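Local coordinates for copper-containing nitrite reductase (Thermus scotoductus, PDB 6HBE), which probably catalyses the one-electron reduction of nitrite to nitric oxide at copper centres, with cytochrome c as electron donor, at residues E190-R195 and P287-V292; V194-Y199 and L280-D285. All coordinates share one frame; numbering follows the deposited sequence.

Contact 1: residues E190-R195 and P287-V292; sequences EPIPVR and PRIPEV
Along the outer edge of a cupredoxin sheet, the short strand 192-194 is flanked by the extended segment 287-292, with P193 and I289 at the middle of the meeting. The ring of P193 crosses the I289 side chain at about a right angle: its CD lies 3.8 Å from I289 CD1, and its CG 4.0 Å from I289 CG2. I289 has CG1 between its backbone N and carbonyl carbon (chi1 63°), a position that brings CD1 up under the proline. Further in, I192 CD1 meets V292 CG2 at 4.1 Å, two branched chains that extend the apolar seam toward Y187 and L156. I192 and V194 turn their backbone polar atoms to strand 277-282, so proline, with no N-H to satisfy, suits the outward-facing position between them. Its carbonyl does face out, and a water joins the segments by donating 2.8 Å bonds to both P193 O and P287 O; R288 NH1 gives that water a further, weak bond. R288 leaves its backbone with CG anti to N (chi1 -167°) and then bends twice, which carries NH2 over one face of the R195 guanidinium, 3.4 Å from R195 NH1, the two planes 48° apart. These like charges probably tolerate each other because R288 NH1 forms a salt bridge with D198, while R195 NE is held by the A286 carbonyl. Apolar packing and a bridging water, without any direct hydrogen bond, are what join a linker here to the edge strand of a cupredoxin beta-sandwich.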
loop_
_atom_site.group_PDB
_atom_site.type_symbol
_atom_site.label_atom_id
_atom_site.label_comp_id
_atom_site.label_asym_id
_atom_site.label_seq_id
_atom_site.Cartn_x
_atom_site.Cartn_y
_atom_site.Cartn_z
ATOM N N GLU C 190 24.926 -15.126 -3.473
ATOM C CA GLU C 190 26.268 -14.686 -3.838
ATOM C C GLU C 190 26.603 -13.386 -3.104
ATOM O O GLU C 190 26.439 -12.280 -3.662
ATOM C CB GLU C 190 26.399 -14.494 -5.365
ATOM C CG GLU C 190 26.214 -15.734 -6.217
ATOM C CD GLU C 190 26.319 -15.448 -7.723
ATOM O OE1 GLU C 190 25.334 -14.998 -8.362
ATOM O OE2 GLU C 190 27.409 -15.683 -8.294
ATOM N N PRO C 191 27.082 -13.493 -1.844
ATOM C CA PRO C 191 27.390 -12.272 -1.071
ATOM C C PRO C 191 28.477 -11.376 -1.695
ATOM O O PRO C 191 29.374 -11.877 -2.380
ATOM C CB PRO C 191 27.812 -12.811 0.308
ATOM C CG PRO C 191 27.237 -14.192 0.384
ATOM C CD PRO C 191 27.232 -14.715 -1.025
ATOM N N ILE C 192 28.354 -10.076 -1.503
ATOM C CA ILE C 192 29.277 -9.077 -2.084
ATOM C C ILE C 192 30.535 -8.875 -1.187
ATOM O O ILE C 192 30.410 -8.448 -0.031
ATOM C CB ILE C 192 28.553 -7.742 -2.310
ATOM C CG1 ILE C 192 27.424 -7.891 -3.338
ATOM C CG2 ILE C 192 29.533 -6.642 -2.734
ATOM C CD1 ILE C 192 26.430 -6.733 -3.334
ATOM N N PRO C 193 31.745 -9.230 -1.679
ATOM C CA PRO C 193 32.917 -9.105 -0.788
ATOM C C PRO C 193 33.327 -7.649 -0.581
ATOM O O PRO C 193 33.417 -6.907 -1.541
ATOM C CB PRO C 193 34.037 -9.880 -1.548
ATOM C CG PRO C 193 33.301 -10.782 -2.508
ATOM C CD PRO C 193 32.090 -9.962 -2.914
ATOM N N VAL C 194 33.553 -7.266 0.679
ATOM C CA VAL C 194 34.066 -5.949 1.059
ATOM C C VAL C 194 35.105 -6.137 2.174
ATOM O O VAL C 194 35.219 -7.212 2.736
ATOM C CB VAL C 194 32.935 -4.987 1.538
ATOM C CG1 VAL C 194 31.849 -4.819 0.446
ATOM C CG2 VAL C 194 32.339 -5.397 2.883
ATOM N N ARG C 195 35.858 -5.088 2.467
ATOM C CA ARG C 195 36.823 -5.075 3.576
ATOM C C ARG C 195 36.405 -4.072 4.667
ATOM O O ARG C 195 35.953 -2.951 4.346
ATOM C CB ARG C 195 38.209 -4.640 3.086
ATOM C CG ARG C 195 38.799 -5.490 1.972
ATOM C CD ARG C 195 40.212 -4.999 1.631
ATOM N NE ARG C 195 40.727 -5.683 0.449
ATOM C CZ ARG C 195 41.581 -5.168 -0.448
ATOM N NH1 ARG C 195 42.074 -3.927 -0.328
ATOM N NH2 ARG C 195 41.936 -5.907 -1.502
ATOM N N PRO C 287 39.235 -9.853 -1.814
ATOM C CA PRO C 287 39.685 -9.297 -3.078
ATOM C C PRO C 287 38.812 -8.148 -3.523
ATOM O O PRO C 287 37.631 -8.070 -3.145
ATOM C CB PRO C 287 39.548 -10.470 -4.043
ATOM C CG PRO C 287 38.418 -11.247 -3.486
ATOM C CD PRO C 287 38.628 -11.178 -1.992
ATOM N N ARG C 288 39.401 -7.232 -4.279
ATOM C CA ARG C 288 38.632 -6.206 -4.931
ATOM C C ARG C 288 37.908 -6.738 -6.191
ATOM O O ARG C 288 38.520 -6.945 -7.247
ATOM C CB ARG C 288 39.521 -5.031 -5.266
ATOM C CG ARG C 288 38.747 -3.796 -5.655
ATOM C CD ARG C 288 37.874 -3.306 -4.511
ATOM N NE ARG C 288 38.652 -2.954 -3.311
ATOM C CZ ARG C 288 38.235 -3.049 -2.036
ATOM N NH1 ARG C 288 37.035 -3.564 -1.719
ATOM N NH2 ARG C 288 39.046 -2.645 -1.048
ATOM N N ILE C 289 36.608 -7.011 -6.059
ATOM C CA ILE C 289 35.835 -7.542 -7.180
ATOM C C ILE C 289 35.439 -6.428 -8.136
ATOM O O ILE C 289 35.539 -5.243 -7.787
ATOM C CB ILE C 289 34.599 -8.322 -6.722
ATOM C CG1 ILE C 289 33.592 -7.418 -5.963
ATOM C CG2 ILE C 289 35.040 -9.526 -5.905
ATOM C CD1 ILE C 289 32.162 -7.899 -6.143
ATOM N N PRO C 290 35.001 -6.795 -9.346
ATOM C CA PRO C 290 34.472 -5.746 -10.231
ATOM C C PRO C 290 33.172 -5.121 -9.675
ATOM O O PRO C 290 32.434 -5.786 -8.931
ATOM C CB PRO C 290 34.175 -6.491 -11.536
ATOM C CG PRO C 290 34.771 -7.855 -11.396
ATOM C CD PRO C 290 34.881 -8.142 -9.946
ATOM N N GLU C 291 32.925 -3.866 -10.033
ATOM C CA GLU C 291 31.735 -3.139 -9.576
ATOM C C GLU C 291 30.432 -3.911 -9.802
ATOM O O GLU C 291 30.252 -4.606 -10.810
ATOM C CB GLU C 291 31.673 -1.744 -10.187
ATOM C CG GLU C 291 31.479 -1.710 -11.683
ATOM C CD GLU C 291 31.371 -0.302 -12.257
ATOM O OE1 GLU C 291 31.896 0.650 -11.649
ATOM O OE2 GLU C 291 30.732 -0.173 -13.321
ATOM N N VAL C 292 29.509 -3.767 -8.864
ATOM C CA VAL C 292 28.210 -4.451 -8.930
ATOM C C VAL C 292 27.320 -3.569 -9.807
ATOM O O VAL C 292 27.019 -2.430 -9.431
ATOM C CB VAL C 292 27.611 -4.658 -7.531
ATOM C CG1 VAL C 292 26.188 -5.244 -7.603
ATOM C CG2 VAL C 292 28.507 -5.603 -6.733
HETATM O O HOH W 1 35.781 -6.035 -2.866
#

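Contact 2: residues V194-Y199 and L280-D285; sequences VRPGDY and LRAKKD
The P196 ring rests on the neighbouring chain, its CD 3.6 Å from the carbonyl carbon of K283 and its CG 3.9 Å from K284 CD, where the lysine bends back across the ring at about a right angle. A second flat group, the D198 carboxylate, is met from above its plane: OD2 accepts R195 N there and pairs with R288 too, bracing the turn that carries the proline. P196 and G197 are the central residues of this type II turn, proline fitting the first by its fixed phi and glycine the second by its positive phi. With a glycine in place of P196, the ring atoms covering K283 and K284 would be gone, and the turn would probably be freer to flex.

Just before the turn, two backbone hydrogen bonds join the chains. V194 N gives a nearly straight bond of 3.1 Å to R281 O, and K283 N gives one of 2.9 Å to V194 O. The same V194 oxygen also receives a CA-H contact from A282, whose CA is 3.2 Å away. V194 and A282 thus form a parallel beta bridge, their side chains on one face of the sheet. V194 places CG2 between its backbone N and carbonyl carbon (chi1 -57° to CG1), beside the strand, and it touches A282 CB at 3.7 Å; alanine is small enough for the valine to lie close.

R281 reaches D261 on strand 260-266, next in the sheet, while G197 and D198 bond to V255 and the chain runs into strand 199-208, between 154-163 and 248-254 of the facing sheet.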
loop_
_atom_site.group_PDB
_atom_site.type_symbol
_atom_site.label_atom_id
_atom_site.label_comp_id
_atom_site.label_asym_id
_atom_site.label_seq_id
_atom_site.Cartn_x
_atom_site.Cartn_y
_atom_site.Cartn_z
ATOM N N VAL C 194 33.553 -7.266 0.679
ATOM C CA VAL C 194 34.066 -5.949 1.059
ATOM C C VAL C 194 35.105 -6.137 2.174
ATOM O O VAL C 194 35.219 -7.212 2.736
ATOM C CB VAL C 194 32.935 -4.987 1.538
ATOM C CG1 VAL C 194 31.849 -4.819 0.446
ATOM C CG2 VAL C 194 32.339 -5.397 2.883
ATOM N N ARG C 195 35.858 -5.088 2.467
ATOM C CA ARG C 195 36.823 -5.075 3.576
ATOM C C ARG C 195 36.405 -4.072 4.667
ATOM O O ARG C 195 35.953 -2.951 4.346
ATOM C CB ARG C 195 38.209 -4.640 3.086
ATOM C CG ARG C 195 38.799 -5.490 1.972
ATOM C CD ARG C 195 40.212 -4.999 1.631
ATOM N NE ARG C 195 40.727 -5.683 0.449
ATOM C CZ ARG C 195 41.581 -5.168 -0.448
ATOM N NH1 ARG C 195 42.074 -3.927 -0.328
ATOM N NH2 ARG C 195 41.936 -5.907 -1.502
ATOM N N PRO C 196 36.647 -4.415 5.952
ATOM C CA PRO C 196 36.523 -3.417 7.009
ATOM C C PRO C 196 37.338 -2.174 6.684
ATOM O O PRO C 196 38.436 -2.309 6.122
ATOM C CB PRO C 196 37.069 -4.137 8.248
ATOM C CG PRO C 196 36.862 -5.574 7.967
ATOM C CD PRO C 196 37.088 -5.724 6.486
ATOM N N GLY C 197 36.775 -0.997 6.958
ATOM C CA GLY C 197 37.359 0.289 6.561
ATOM C C GLY C 197 37.131 0.754 5.123
ATOM O O GLY C 197 37.444 1.881 4.821
ATOM N N ASP C 198 36.615 -0.079 4.211
ATOM C CA ASP C 198 36.348 0.376 2.817
ATOM C C ASP C 198 35.400 1.585 2.763
ATOM O O ASP C 198 34.372 1.630 3.500
ATOM C CB ASP C 198 35.651 -0.728 1.985
ATOM C CG ASP C 198 36.595 -1.683 1.325
ATOM O OD1 ASP C 198 37.827 -1.436 1.272
ATOM O OD2 ASP C 198 36.074 -2.726 0.853
ATOM N N TYR C 199 35.721 2.532 1.888
ATOM C CA TYR C 199 34.783 3.590 1.488
ATOM C C TYR C 199 33.883 3.055 0.356
ATOM O O TYR C 199 34.348 2.851 -0.781
ATOM C CB TYR C 199 35.561 4.855 1.087
ATOM C CG TYR C 199 34.846 5.907 0.250
ATOM C CD1 TYR C 199 33.440 6.090 0.288
ATOM C CD2 TYR C 199 35.592 6.780 -0.565
ATOM C CE1 TYR C 199 32.823 7.052 -0.494
ATOM C CE2 TYR C 199 34.969 7.755 -1.346
ATOM C CZ TYR C 199 33.591 7.904 -1.292
ATOM O OH TYR C 199 33.003 8.878 -2.073
ATOM N N LEU C 280 26.575 -7.866 2.362
ATOM C CA LEU C 280 27.951 -7.376 2.191
ATOM C C LEU C 280 28.855 -8.147 3.185
ATOM O O LEU C 280 28.722 -7.978 4.386
ATOM C CB LEU C 280 28.018 -5.875 2.479
ATOM C CG LEU C 280 26.956 -4.997 1.773
ATOM C CD1 LEU C 280 27.130 -3.538 2.117
ATOM C CD2 LEU C 280 26.963 -5.193 0.271
ATOM N N ARG C 281 29.743 -9.010 2.683
ATOM C CA ARG C 281 30.537 -9.899 3.542
ATOM C C ARG C 281 31.924 -9.312 3.742
ATOM O O ARG C 281 32.769 -9.367 2.839
ATOM C CB ARG C 281 30.587 -11.313 2.949
ATOM C CG ARG C 281 31.323 -12.355 3.822
ATOM C CD ARG C 281 30.825 -13.771 3.536
ATOM N NE ARG C 281 29.503 -14.027 4.111
ATOM C CZ ARG C 281 28.735 -15.101 3.859
ATOM N NH1 ARG C 281 29.097 -16.064 2.986
ATOM N NH2 ARG C 281 27.567 -15.234 4.498
ATOM N N ALA C 282 32.149 -8.742 4.935
ATOM C CA ALA C 282 33.362 -7.979 5.220
ATOM C C ALA C 282 34.443 -8.928 5.755
ATOM O O ALA C 282 34.214 -9.641 6.759
ATOM C CB ALA C 282 33.080 -6.854 6.211
ATOM N N LYS C 283 35.573 -8.978 5.044
ATOM C CA LYS C 283 36.774 -9.775 5.445
ATOM C C LYS C 283 38.019 -8.982 5.154
ATOM O O LYS C 283 38.129 -8.359 4.099
ATOM C CB LYS C 283 36.881 -11.077 4.660
ATOM C CG LYS C 283 35.800 -12.061 5.012
ATOM C CD LYS C 283 35.993 -13.393 4.312
ATOM C CE LYS C 283 34.904 -14.374 4.751
ATOM N NZ LYS C 283 34.658 -15.389 3.694
ATOM N N LYS C 284 38.972 -9.019 6.087
ATOM C CA LYS C 284 40.240 -8.272 5.960
ATOM C C LYS C 284 40.987 -8.590 4.672
ATOM O O LYS C 284 41.571 -7.707 4.054
ATOM C CB LYS C 284 41.170 -8.598 7.158
ATOM C CG LYS C 284 40.739 -8.001 8.495
ATOM C CD LYS C 284 40.672 -6.478 8.432
ATOM C CE LYS C 284 40.801 -5.765 9.783
ATOM N NZ LYS C 284 39.718 -6.123 10.746
ATOM N N ASP C 285 40.930 -9.838 4.243
ATOM C CA ASP C 285 41.697 -10.248 3.030
ATOM C C ASP C 285 40.863 -10.252 1.724
ATOM O O ASP C 285 41.260 -10.874 0.729
ATOM C CB ASP C 285 42.382 -11.622 3.269
ATOM C CG ASP C 285 41.401 -12.732 3.680
ATOM O OD1 ASP C 285 40.166 -12.490 3.710
ATOM O OD2 ASP C 285 41.880 -13.853 4.000
#

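In the fold
The two contacts lie side by side, their centres about 9 Å apart, and share V194 and R195. Along the chain the order is 190-195, 194-199, 280-285, 287-292, so the two inner segments form contact 2 and the two outer ones contact 1. Strand 192-194 is outermost in its sheet within the chain: contact 2 joins it to strand 277-282, and contact 1 lays the following linker against it. A salt bridge from R288 to D198 ties one to the other. Both sit in the second cupredoxin domain, away from the copper and calcium sites, at one edge of this sheet, and 287-292 is part of the chain leading on from strand 277-282 toward strand 309-311.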